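Local coordinates for protein 4-aminobutyrate transaminase (Acinetobacter baumannii, PDB 6WOP) that probably catalyses the pyridoxal-phosphate-dependent transfer of the amino group of 4-aminobutyrate to 2-oxoglutarate, giving succinate semialdehyde and glutamate, at residues I132-N137 with M147-K152; G214-P219 with D349-G354; V357-E362 with I391-P396. All blocks are in the same frame, centred on the assembly; numbering follows the deposited sequence.

Interaction 1: I132-N137 with M147-K152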
loop_
_atom_site.group_PDB
_atom_site.type_symbol
_atom_site.label_atom_id
_atom_site.label_comp_id
_atom_site.label_asym_id
_atom_site.label_seq_id
_atom_site.Cartn_x
_atom_site.Cartn_y
_atom_site.Cartn_z
ATOM N N ILE A 132 2.072 -12.123 1.609
ATOM C CA ILE A 132 1.305 -13.152 2.301
ATOM C C ILE A 132 0.294 -13.740 1.336
ATOM O O ILE A 132 -0.449 -12.994 0.696
ATOM C CB ILE A 132 0.597 -12.534 3.517
ATOM C CG1 ILE A 132 1.615 -11.946 4.521
ATOM C CG2 ILE A 132 -0.353 -13.524 4.212
ATOM C CD1 ILE A 132 2.352 -13.116 5.323
ATOM N N ILE A 133 0.227 -15.060 1.238
ATOM C CA ILE A 133 -0.785 -15.704 0.431
ATOM C C ILE A 133 -1.752 -16.424 1.367
ATOM O O ILE A 133 -1.329 -17.239 2.203
ATOM C CB ILE A 133 -0.151 -16.684 -0.577
ATOM C CG1 ILE A 133 0.669 -15.918 -1.593
ATOM C CG2 ILE A 133 -1.255 -17.494 -1.313
ATOM C CD1 ILE A 133 1.429 -16.803 -2.583
ATOM N N THR A 134 -3.031 -16.124 1.237
ATOM C CA THR A 134 -4.084 -16.834 1.936
ATOM C C THR A 134 -5.027 -17.406 0.875
ATOM O O THR A 134 -4.730 -17.399 -0.330
ATOM C CB THR A 134 -4.862 -15.930 2.909
ATOM O OG1 THR A 134 -5.353 -14.815 2.170
ATOM C CG2 THR A 134 -3.946 -15.294 3.980
ATOM N N PHE A 135 -6.189 -17.928 1.314
ATOM C CA PHE A 135 -7.075 -18.644 0.408
ATOM C C PHE A 135 -8.482 -18.057 0.447
ATOM O O PHE A 135 -8.952 -17.566 1.468
ATOM C CB PHE A 135 -7.101 -20.150 0.773
ATOM C CG PHE A 135 -5.820 -20.821 0.467
ATOM C CD1 PHE A 135 -4.736 -20.761 1.365
ATOM C CD2 PHE A 135 -5.653 -21.462 -0.719
ATOM C CE1 PHE A 135 -3.496 -21.372 1.042
ATOM C CE2 PHE A 135 -4.439 -22.070 -1.046
ATOM C CZ PHE A 135 -3.362 -22.007 -0.171
ATOM N N GLY A 136 -9.165 -18.149 -0.682
ATOM C CA GLY A 136 -10.520 -17.670 -0.739
ATOM C C GLY A 136 -11.331 -18.411 0.304
ATOM O O GLY A 136 -11.132 -19.610 0.525
ATOM N N ASN A 137 -12.237 -17.681 0.947
ATOM C CA ASN A 137 -13.096 -18.153 2.037
ATOM C C ASN A 137 -12.321 -18.368 3.324
ATOM O O ASN A 137 -12.943 -18.752 4.351
ATOM C CB ASN A 137 -13.863 -19.418 1.651
ATOM C CG ASN A 137 -14.584 -19.247 0.342
ATOM O OD1 ASN A 137 -15.438 -18.352 0.245
ATOM N ND2 ASN A 137 -14.291 -20.110 -0.671
ATOM N N MET A 147 -8.133 -8.631 7.898
ATOM C CA MET A 147 -9.250 -8.524 6.956
ATOM C C MET A 147 -8.764 -8.749 5.531
ATOM O O MET A 147 -9.476 -9.345 4.717
ATOM C CB MET A 147 -9.890 -7.109 7.003
ATOM C CG MET A 147 -10.871 -6.943 8.079
ATOM S SD MET A 147 -11.680 -5.274 7.797
ATOM C CE MET A 147 -10.476 -4.114 8.413
ATOM N N ALA A 148 -7.605 -8.193 5.190
ATOM C CA ALA A 148 -7.057 -8.416 3.847
ATOM C C ALA A 148 -6.786 -9.898 3.637
ATOM O O ALA A 148 -7.050 -10.445 2.577
ATOM C CB ALA A 148 -5.746 -7.608 3.669
ATOM N N MET A 149 -6.283 -10.574 4.657
ATOM C CA MET A 149 -6.034 -12.012 4.551
ATOM C C MET A 149 -7.326 -12.809 4.423
ATOM O O MET A 149 -7.374 -13.811 3.688
ATOM C CB MET A 149 -5.243 -12.462 5.798
ATOM C CG MET A 149 -3.831 -11.928 5.754
ATOM S SD MET A 149 -2.965 -12.205 7.383
ATOM C CE MET A 149 -2.777 -14.008 7.310
ATOM N N THR A 150 -8.362 -12.401 5.164
ATOM C CA THR A 150 -9.675 -13.032 5.091
ATOM C C THR A 150 -10.208 -12.979 3.659
ATOM O O THR A 150 -10.202 -11.905 3.031
ATOM C CB THR A 150 -10.614 -12.308 6.084
ATOM O OG1 THR A 150 -10.151 -12.642 7.422
ATOM C CG2 THR A 150 -12.101 -12.691 5.869
ATOM N N GLY A 151 -10.719 -14.139 3.174
ATOM C CA GLY A 151 -11.059 -14.291 1.763
ATOM C C GLY A 151 -12.552 -14.178 1.566
ATOM O O GLY A 151 -13.176 -14.986 0.889
ATOM N N LYS A 152 -13.148 -13.209 2.210
ATOM C CA LYS A 152 -14.550 -12.933 2.073
ATOM C C LYS A 152 -14.732 -11.438 2.265
ATOM O O LYS A 152 -14.485 -10.937 3.293
ATOM C CB LYS A 152 -15.340 -13.770 3.077
ATOM C CG LYS A 152 -16.836 -13.642 2.974
ATOM C CD LYS A 152 -17.570 -14.760 3.679
ATOM C CE LYS A 152 -19.049 -14.459 3.895
ATOM N NZ LYS A 152 -19.720 -15.627 4.520
HETATM O O HOH W 1 -15.446 -15.739 -0.553
#

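Interaction 2: G214-P219 with D349-G354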
loop_
_atom_site.group_PDB
_atom_site.type_symbol
_atom_site.label_atom_id
_atom_site.label_comp_id
_atom_site.label_asym_id
_atom_site.label_seq_id
_atom_site.Cartn_x
_atom_site.Cartn_y
_atom_site.Cartn_z
ATOM N N GLY A 214 -16.682 -22.816 5.741
ATOM C CA GLY A 214 -17.643 -23.895 5.500
ATOM C C GLY A 214 -17.212 -25.272 5.975
ATOM O O GLY A 214 -17.790 -26.273 5.548
ATOM N N PHE A 215 -16.194 -25.323 6.854
ATOM C CA PHE A 215 -15.623 -26.572 7.328
ATOM C C PHE A 215 -15.143 -27.423 6.163
ATOM O O PHE A 215 -15.632 -28.517 5.933
ATOM C CB PHE A 215 -16.632 -27.364 8.192
ATOM C CG PHE A 215 -16.774 -26.837 9.622
ATOM C CD1 PHE A 215 -16.455 -25.569 9.938
ATOM C CD2 PHE A 215 -17.297 -27.665 10.637
ATOM C CE1 PHE A 215 -16.578 -25.074 11.220
ATOM C CE2 PHE A 215 -17.434 -27.158 11.934
ATOM C CZ PHE A 215 -17.067 -25.854 12.208
ATOM N N ASN A 216 -14.167 -26.885 5.444
ATOM C CA ASN A 216 -13.478 -27.554 4.361
ATOM C C ASN A 216 -12.170 -28.141 4.883
ATOM O O ASN A 216 -11.269 -27.372 5.268
ATOM C CB ASN A 216 -13.187 -26.503 3.274
ATOM C CG ASN A 216 -14.482 -25.816 2.833
ATOM O OD1 ASN A 216 -15.485 -26.503 2.615
ATOM N ND2 ASN A 216 -14.491 -24.490 2.779
ATOM N N VAL A 217 -12.021 -29.472 4.780
ATOM C CA VAL A 217 -10.857 -30.171 5.343
ATOM C C VAL A 217 -9.781 -30.246 4.266
ATOM O O VAL A 217 -10.059 -30.689 3.153
ATOM C CB VAL A 217 -11.238 -31.580 5.848
ATOM C CG1 VAL A 217 -10.014 -32.306 6.288
ATOM C CG2 VAL A 217 -12.197 -31.455 7.010
ATOM N N VAL A 218 -8.568 -29.799 4.588
ATOM C CA VAL A 218 -7.504 -29.735 3.558
ATOM C C VAL A 218 -7.071 -31.149 3.199
ATOM O O VAL A 218 -6.862 -31.972 4.097
ATOM C CB VAL A 218 -6.310 -28.893 4.041
ATOM C CG1 VAL A 218 -5.484 -29.559 5.152
ATOM C CG2 VAL A 218 -5.376 -28.575 2.849
ATOM N N PRO A 219 -6.958 -31.497 1.920
ATOM C CA PRO A 219 -6.401 -32.809 1.589
ATOM C C PRO A 219 -4.927 -32.888 1.964
ATOM O O PRO A 219 -4.185 -31.916 1.797
ATOM C CB PRO A 219 -6.606 -32.914 0.067
ATOM C CG PRO A 219 -7.745 -31.984 -0.242
ATOM C CD PRO A 219 -7.586 -30.826 0.758
ATOM N N ASP A 349 -23.795 -31.886 0.763
ATOM C CA ASP A 349 -22.477 -32.316 1.206
ATOM C C ASP A 349 -22.546 -32.515 2.705
ATOM O O ASP A 349 -23.316 -31.844 3.394
ATOM C CB ASP A 349 -21.370 -31.289 0.901
ATOM C CG ASP A 349 -19.954 -31.935 0.796
ATOM O OD1 ASP A 349 -19.874 -33.195 0.957
ATOM O OD2 ASP A 349 -18.942 -31.191 0.511
ATOM N N ILE A 350 -21.712 -33.422 3.197
ATOM C CA ILE A 350 -21.438 -33.596 4.619
ATOM C C ILE A 350 -19.923 -33.574 4.761
ATOM O O ILE A 350 -19.235 -34.308 4.054
ATOM C CB ILE A 350 -22.021 -34.900 5.165
ATOM C CG1 ILE A 350 -23.574 -34.883 5.051
ATOM C CG2 ILE A 350 -21.563 -35.065 6.617
ATOM C CD1 ILE A 350 -24.328 -36.225 5.265
ATOM N N ARG A 351 -19.390 -32.675 5.588
ATOM C CA ARG A 351 -17.945 -32.576 5.755
ATOM C C ARG A 351 -17.601 -32.799 7.212
ATOM O O ARG A 351 -18.350 -32.373 8.089
ATOM C CB ARG A 351 -17.420 -31.213 5.316
ATOM C CG ARG A 351 -17.688 -31.009 3.811
ATOM C CD ARG A 351 -17.123 -29.697 3.295
ATOM N NE ARG A 351 -17.911 -28.503 3.649
ATOM C CZ ARG A 351 -18.951 -28.025 2.962
ATOM N NH1 ARG A 351 -19.402 -28.650 1.861
ATOM N NH2 ARG A 351 -19.550 -26.916 3.390
ATOM N N ALA A 352 -16.451 -33.410 7.484
ATOM C CA ALA A 352 -16.199 -33.806 8.876
ATOM C C ALA A 352 -14.719 -34.081 9.093
ATOM O O ALA A 352 -14.092 -34.825 8.319
ATOM C CB ALA A 352 -16.981 -35.053 9.225
ATOM N N LEU A 353 -14.164 -33.508 10.153
ATOM C CA LEU A 353 -12.940 -34.052 10.733
ATOM C C LEU A 353 -13.132 -34.046 12.245
ATOM O O LEU A 353 -13.297 -32.970 12.820
ATOM C CB LEU A 353 -11.719 -33.232 10.325
ATOM C CG LEU A 353 -10.419 -33.894 10.790
ATOM C CD1 LEU A 353 -10.214 -35.205 10.099
ATOM C CD2 LEU A 353 -9.250 -32.933 10.534
ATOM N N GLY A 354 -13.220 -35.235 12.869
ATOM C CA GLY A 354 -13.460 -35.240 14.311
ATOM C C GLY A 354 -14.844 -34.679 14.585
ATOM O O GLY A 354 -15.848 -35.127 14.017
#

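Interaction 3: V357-E362 with I391-P396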
loop_
_atom_site.group_PDB
_atom_site.type_symbol
_atom_site.label_atom_id
_atom_site.label_comp_id
_atom_site.label_asym_id
_atom_site.label_seq_id
_atom_site.Cartn_x
_atom_site.Cartn_y
_atom_site.Cartn_z
ATOM N N VAL A 357 -17.675 -30.698 12.171
ATOM C CA VAL A 357 -18.655 -31.295 11.262
ATOM C C VAL A 357 -19.600 -30.219 10.752
ATOM O O VAL A 357 -20.041 -29.356 11.522
ATOM C CB VAL A 357 -19.494 -32.413 11.945
ATOM C CG1 VAL A 357 -20.494 -33.075 10.914
ATOM C CG2 VAL A 357 -18.612 -33.444 12.569
ATOM N N ALA A 358 -19.973 -30.325 9.472
ATOM C CA ALA A 358 -20.912 -29.394 8.861
ATOM C C ALA A 358 -21.775 -30.121 7.846
ATOM O O ALA A 358 -21.328 -31.077 7.213
ATOM C CB ALA A 358 -20.185 -28.249 8.153
ATOM N N VAL A 359 -22.984 -29.600 7.622
ATOM C CA VAL A 359 -23.875 -30.075 6.565
ATOM C C VAL A 359 -24.191 -28.902 5.631
ATOM O O VAL A 359 -24.491 -27.794 6.093
ATOM C CB VAL A 359 -25.155 -30.706 7.120
ATOM C CG1 VAL A 359 -26.033 -29.675 7.826
ATOM C CG2 VAL A 359 -25.908 -31.429 5.989
ATOM N N GLU A 360 -24.042 -29.111 4.332
ATOM C CA GLU A 360 -24.343 -28.057 3.362
ATOM C C GLU A 360 -25.684 -28.357 2.715
ATOM O O GLU A 360 -25.982 -29.514 2.354
ATOM C CB GLU A 360 -23.281 -27.919 2.264
ATOM C CG GLU A 360 -23.597 -26.762 1.280
ATOM C CD GLU A 360 -22.366 -26.330 0.522
ATOM O OE1 GLU A 360 -22.464 -25.678 -0.546
ATOM O OE2 GLU A 360 -21.289 -26.703 0.994
ATOM N N LEU A 361 -26.498 -27.326 2.579
ATOM C CA LEU A 361 -27.823 -27.494 2.007
ATOM C C LEU A 361 -27.865 -26.794 0.660
ATOM O O LEU A 361 -26.977 -26.008 0.327
ATOM C CB LEU A 361 -28.904 -26.956 2.966
ATOM C CG LEU A 361 -29.082 -27.648 4.345
ATOM C CD1 LEU A 361 -28.099 -27.211 5.364
ATOM C CD2 LEU A 361 -30.436 -27.337 4.918
ATOM N N GLU A 362 -28.898 -27.095 -0.113
ATOM C CA GLU A 362 -28.977 -26.469 -1.432
ATOM C C GLU A 362 -29.024 -24.952 -1.334
ATOM O O GLU A 362 -28.370 -24.246 -2.108
ATOM C CB GLU A 362 -30.183 -26.993 -2.199
ATOM C CG GLU A 362 -29.722 -27.869 -3.298
ATOM C CD GLU A 362 -30.811 -28.684 -3.878
ATOM O OE1 GLU A 362 -31.974 -28.196 -3.845
ATOM O OE2 GLU A 362 -30.499 -29.805 -4.364
ATOM N N ILE A 391 -24.662 -25.461 7.722
ATOM C CA ILE A 391 -24.815 -25.492 9.184
ATOM C C ILE A 391 -23.588 -26.170 9.748
ATOM O O ILE A 391 -23.269 -27.294 9.352
ATOM C CB ILE A 391 -26.083 -26.252 9.596
ATOM C CG1 ILE A 391 -27.323 -25.562 9.041
ATOM C CG2 ILE A 391 -26.139 -26.483 11.156
ATOM C CD1 ILE A 391 -28.534 -26.467 9.070
ATOM N N ARG A 392 -22.893 -25.513 10.669
ATOM C CA ARG A 392 -21.678 -26.088 11.225
ATOM C C ARG A 392 -21.952 -26.430 12.670
ATOM O O ARG A 392 -22.789 -25.785 13.308
ATOM C CB ARG A 392 -20.496 -25.102 11.135
ATOM C CG ARG A 392 -20.825 -23.768 11.831
ATOM C CD ARG A 392 -19.589 -22.878 11.828
ATOM N NE ARG A 392 -19.932 -21.457 11.910
ATOM C CZ ARG A 392 -19.061 -20.487 12.154
ATOM N NH1 ARG A 392 -17.796 -20.781 12.380
ATOM N NH2 ARG A 392 -19.463 -19.221 12.181
ATOM N N PHE A 393 -21.295 -27.474 13.183
ATOM C CA PHE A 393 -21.587 -27.977 14.533
ATOM C C PHE A 393 -20.375 -27.799 15.429
ATOM O O PHE A 393 -19.299 -28.349 15.148
ATOM C CB PHE A 393 -22.013 -29.447 14.456
ATOM C CG PHE A 393 -23.240 -29.636 13.644
ATOM C CD1 PHE A 393 -24.492 -29.492 14.243
ATOM C CD2 PHE A 393 -23.153 -29.878 12.274
ATOM C CE1 PHE A 393 -25.668 -29.598 13.495
ATOM C CE2 PHE A 393 -24.317 -29.974 11.505
ATOM C CZ PHE A 393 -25.581 -29.830 12.136
ATOM N N LEU A 394 -20.551 -27.027 16.509
ATOM C CA LEU A 394 -19.491 -26.657 17.442
ATOM C C LEU A 394 -19.887 -26.878 18.896
ATOM O O LEU A 394 -19.476 -26.098 19.800
ATOM C CB LEU A 394 -19.125 -25.195 17.226
ATOM C CG LEU A 394 -18.398 -25.046 15.896
ATOM C CD1 LEU A 394 -18.323 -23.498 15.501
ATOM C CD2 LEU A 394 -17.020 -25.666 16.027
ATOM N N TYR A 395 -20.714 -27.926 19.154
ATOM C CA TYR A 395 -21.128 -28.280 20.508
ATOM C C TYR A 395 -19.908 -28.493 21.380
ATOM O O TYR A 395 -18.892 -28.979 20.873
ATOM C CB TYR A 395 -21.922 -29.574 20.452
ATOM C CG TYR A 395 -21.255 -30.625 19.532
ATOM C CD1 TYR A 395 -20.277 -31.496 20.006
ATOM C CD2 TYR A 395 -21.633 -30.744 18.200
ATOM C CE1 TYR A 395 -19.674 -32.470 19.130
ATOM C CE2 TYR A 395 -21.067 -31.662 17.346
ATOM C CZ TYR A 395 -20.111 -32.533 17.812
ATOM O OH TYR A 395 -19.591 -33.424 16.928
ATOM N N PRO A 396 -19.972 -28.208 22.691
ATOM C CA PRO A 396 -18.876 -28.594 23.584
ATOM C C PRO A 396 -18.582 -30.069 23.477
ATOM O O PRO A 396 -19.510 -30.873 23.354
ATOM C CB PRO A 396 -19.436 -28.238 24.995
ATOM C CG PRO A 396 -20.258 -26.965 24.710
ATOM C CD PRO A 396 -20.944 -27.315 23.348
#

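Interaction 1: I132-N137 with M147-K152
Thr-134 and Met-149 form the tight half of this contact, where strand 131-135 meets the C-terminal end of helix 144-149 within a beta-alpha-beta unit completed by strand 167-170. Thr-134 OG1 donates to Met-149 O over 2.7 Å, approaching in the carbonyl plane on a lone pair. With chi1 at 55°, OG1 lies between the backbone N and the carbonyl carbon, and CG2 is left to pack against Met-149 CB at 3.6 Å. The two side chains cross at nearly a right angle. Met-149 then bends at chi3 (70°), which brings its CE back over the strand, 3.8 Å from Thr-134 CG2 and 4.0 Å from Ile-132 CG2. His-169 also binds Met-149 O, so this buried carbonyl at the helix end has two polar partners. Ile-132 also packs on Ala-203 and Val-205 of strand 201-206, within the large domain.

Past the strand and the helix, the packing gives way to backbone contacts and water. Gly-151, bare of any side chain, lets its CA settle 3.9 Å from Phe-135 O, and the two backbones run close together there. Asn-137, partly exposed, turns its CB away from the partner segment and makes its direct bond through the backbone: Asn-137 N donates to Gly-151 O at 2.9 Å, tilted 30° from the carbonyl plane. A water closes the ring on this looser side, donating to Asn-137 OD1 at 2.7 Å and to Gly-151 O at 2.8 Å.

Interaction 2: G214-P219 with D349-G354
Arg-351 reaches from strand 347-353 to the backbone of Gly-214 and Phe-215, holding its guanidinium edge against their carbonyls. The chain bends at chi3 (-77°), and NE and NH2 then grip Gly-214 O side-on, each at 2.9 Å, with the oxygen almost in the guanidinium plane. The NH2 bond uses a lone pair in the carbonyl plane, whereas NE comes from a tilted position. NE also makes a weak bond to Phe-215 O at 3.2 Å. Asn-216 lies alongside Arg-351 and points the same way; its OD1 sits over one face of the guanidinium, the two planes 47° apart, without a hydrogen bond. Its ND2 instead binds Gln-210. The far nitrogen, NH1, forms a salt bridge with Asp-349 OD2 at 2.9 Å and another with Glu-360, so acids probably balance the charge and help to fix the rotation of the group. Further along, Val-217 crosses Leu-353 at about a right angle, Val-217 CG2 to Leu-353 CB at 3.8 Å. The carbonyls that Arg-351 meets lie where the loop re-enters a short two-stranded hairpin, 209-210 with 216-217; there Phe-215 and Asn-216 both face Gln-210, a G1 beta bulge.

Interaction 3: V357-E362 with I391-P396
Val-359, Leu-361, Ile-391 and Phe-393 make the apolar centre of this antiparallel strand pair. Val-359 and Ile-391 lie side by side on the same face of the sheet, Val-359 CG1 lying 3.9 Å from Ile-391 CB. With chi1 at 66°, Val-359 CG1 also meets the rim of the Phe-393 ring, 4.1 Å from CE2. Leu-361 slants across to bring its CD1 within 3.8 Å of Ile-391 CD1. The ring of Phe-393 turns its edge to the opposite backbone, CD2 lying 3.2 Å from Val-357 O.

Behind these side chains runs the backbone ladder. Val-359 and Ile-391 are a hydrogen-bonded pair, Val-359 N to Ile-391 O and Ile-391 N to Val-359 O, each 2.9 Å, and Phe-393 N donates to Val-357 O at 2.8 Å. Between them Ala-358 and Arg-392 form a non-hydrogen-bonded pair, where Ala-358 CA-H touches Ile-391 O. Both point to the other face, and from there Arg-392 leads away to a salt bridge with Glu-212. This is consistent with the Glu-Arg pair of 4-aminobutyrate aminotransferases, in which the arginine is released to receive the carboxylate of 2-oxoglutarate.

Strands 347-353 and 379-384 flank the pair in a mixed sheet. Helix 321-342 packs Leu-332 on Val-357 and Phe-393, and Leu-336 on Val-357, while Phe-215 packs on Ala-358 and Arg-392 from the opposite face.

Overall arrangement
Interactions 2 and 3 join directly, their centres about 10 Å apart, because strands 347-353 and 356-361 are neighbours in one sheet. Arg-351 NH1 reaches Glu-360 OE2 at 2.8 Å, and Phe-215 CD2 packs 3.3 Å from Val-357 O. Interaction 1 belongs to the other seven-stranded sheet: its centre is about 19 Å from that of interaction 2 and 22 Å from that of interaction 3, and it touches neither. Gln-210 spans the narrower gap, about 5 Å between nearest atoms, binding Gly-136 of interaction 1 and Asn-216 of interaction 2. The face of interaction 3 that carries Arg-392, with Phe-215 of interaction 2 packed on it, probably looks toward the substrate site.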